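Local coordinates for putative ATPase, AAA family (Prochlorococcus marinus subsp. pastoris str. CCMP1986, PDB 3CTD), which probably acts as a DNA-dependent ATPase in the cellular response to stalled DNA replication, and is represented here by its C-terminal part, at residues K44-S49 with Y119-P124. The protein carries 1 engineered substitution. Sequence-based numbering, arbitrary orientation.
Sequences KSIRGS and YLAISP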
# COMPACT_ATOMS: atom_id res chain seq x y z
N LYS B 44 2.99 -20.38 15.07
CA LYS B 44 4.00 -21.32 14.62
C LYS B 44 3.64 -21.91 13.31
O LYS B 44 4.51 -22.08 12.48
CB LYS B 44 4.28 -22.42 15.65
CG LYS B 44 4.54 -21.88 17.03
CD LYS B 44 5.07 -23.02 17.90
CE LYS B 44 5.19 -22.60 19.37
NZ LYS B 44 6.35 -21.73 19.55
N SER B 45 2.36 -22.21 13.07
CA SER B 45 1.93 -22.70 11.73
C SER B 45 2.24 -21.67 10.61
O SER B 45 2.64 -22.01 9.48
CB SER B 45 0.41 -23.02 11.74
OG SER B 45 0.01 -23.72 12.93
N ILE B 46 2.02 -20.40 10.91
CA ILE B 46 2.38 -19.35 9.96
C ILE B 46 3.86 -19.37 9.76
O ILE B 46 4.31 -19.41 8.65
CB ILE B 46 1.92 -17.93 10.46
CG1 ILE B 46 0.40 -17.78 10.25
CG2 ILE B 46 2.76 -16.79 9.83
CD1 ILE B 46 -0.17 -16.61 11.05
N ARG B 47 4.62 -19.32 10.85
CA ARG B 47 6.08 -19.39 10.74
C ARG B 47 6.56 -20.61 9.98
O ARG B 47 7.52 -20.52 9.22
CB ARG B 47 6.75 -19.32 12.10
CG ARG B 47 8.28 -19.42 12.02
CD ARG B 47 8.96 -19.11 13.39
NE ARG B 47 8.34 -17.98 14.07
CZ ARG B 47 7.79 -18.04 15.27
NH1 ARG B 47 7.76 -19.19 15.94
NH2 ARG B 47 7.28 -16.93 15.79
N GLY B 48 5.89 -21.74 10.19
CA GLY B 48 6.18 -22.99 9.46
C GLY B 48 5.65 -23.07 8.03
O GLY B 48 5.84 -24.10 7.34
N SER B 49 5.01 -21.99 7.56
CA SER B 49 4.50 -21.92 6.19
C SER B 49 3.43 -22.99 5.96
O SER B 49 3.32 -23.57 4.88
CB SER B 49 5.62 -21.99 5.13
OG SER B 49 6.60 -20.98 5.36
N TYR B 119 -1.91 -15.15 3.97
CA TYR B 119 -0.88 -14.38 3.28
C TYR B 119 0.51 -14.53 3.93
O TYR B 119 1.51 -14.70 3.25
CB TYR B 119 -1.29 -12.92 3.28
CG TYR B 119 -0.30 -12.03 2.60
CD1 TYR B 119 -0.50 -11.59 1.31
CD2 TYR B 119 0.84 -11.62 3.24
CE1 TYR B 119 0.44 -10.74 0.67
CE2 TYR B 119 1.79 -10.77 2.61
CZ TYR B 119 1.58 -10.33 1.33
OH TYR B 119 2.53 -9.49 0.74
N LEU B 120 0.55 -14.42 5.27
CA LEU B 120 1.78 -14.64 6.02
C LEU B 120 2.23 -16.09 5.93
O LEU B 120 3.40 -16.34 5.72
CB LEU B 120 1.61 -14.20 7.47
CG LEU B 120 1.32 -12.71 7.64
CD1 LEU B 120 1.26 -12.30 9.12
CD2 LEU B 120 2.38 -11.91 6.88
N ALA B 121 1.31 -17.06 6.06
CA ALA B 121 1.68 -18.47 5.97
C ALA B 121 2.44 -18.81 4.68
O ALA B 121 3.39 -19.60 4.71
CB ALA B 121 0.46 -19.33 6.09
N ILE B 122 2.02 -18.24 3.55
CA ILE B 122 2.66 -18.55 2.29
C ILE B 122 3.74 -17.57 1.86
O ILE B 122 4.29 -17.74 0.77
CB ILE B 122 1.62 -18.77 1.15
CG1 ILE B 122 0.88 -17.48 0.75
CG2 ILE B 122 0.58 -19.80 1.58
CD1 ILE B 122 -0.18 -17.71 -0.33
N SER B 123 4.05 -16.55 2.66
CA SER B 123 5.11 -15.61 2.24
C SER B 123 6.45 -16.22 2.51
O SER B 123 6.56 -17.05 3.45
CB SER B 123 5.02 -14.30 3.02
OG SER B 123 3.80 -13.65 2.74
N PRO B 124 7.50 -15.80 1.74
CA PRO B 124 8.86 -16.19 2.17
C PRO B 124 9.11 -15.65 3.58
O PRO B 124 8.58 -14.63 3.93
CB PRO B 124 9.82 -15.52 1.13
CG PRO B 124 9.03 -14.44 0.47
CD PRO B 124 7.53 -14.95 0.53
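Ile46 and Ala121 bring two helix ends together closely enough that their CA atoms lie 4.1 Å apart, a worked example of how a small residue lets backbones approach. Followed outward from its CB, the Ile46 side chain forks. Its CG2, anti to the backbone N, meets the base of the Leu120 side chain, 3.7 Å from Leu120 CB and within van der Waals range of the Leu120 carbonyl carbon. The other branch, which ends in CD1, sends CG1 past the methyl of Ala121, a looser approach of 4.4 Å between Ile46 CG1 and Ala121 CB. Outside the two segments the side chain is covered by Leu75 and Ser78 of helix 68-83 and Thr54 of helix 51-63. Leu120 meets Ile46 through its CB, and its side chain also packs on Ile83 of helix 68-83 and on Ala90 and Val94 of helix 90-104.

No conventional hydrogen bond crosses between the segments. Instead, Ser49 CA points its hydrogen at Ala121 O, 3.0 Å away, with an angle of 146° at the hydrogen; Ser49 CB lies 3.3 Å from the same Ala121 O. The positive phi of Ser49 (63°) is consistent with turning the CA-H outward, while its N still bonds Ile46 O at 2.9 Å. Lys125 NZ lies among four oxygens, Ala121 O, Leu120 O, Ser123 O and Ser49 OG, so its three hydrogens must be shared among them; the ammonium draws the last carbonyls of helix 110-121 and the turn after it toward Ser49. Just past the helix, Ser123 OG reaches back to donate to Tyr119 O at 2.6 Å.

The arrangement pairs a Schellman motif closing helix 36-47 with the C-terminal end of helix 110-121, bringing together the end of the region related to AAA C-terminal domains and the MgsA-type C-terminal region within the all-helical C-terminal part of this RarA-family protein.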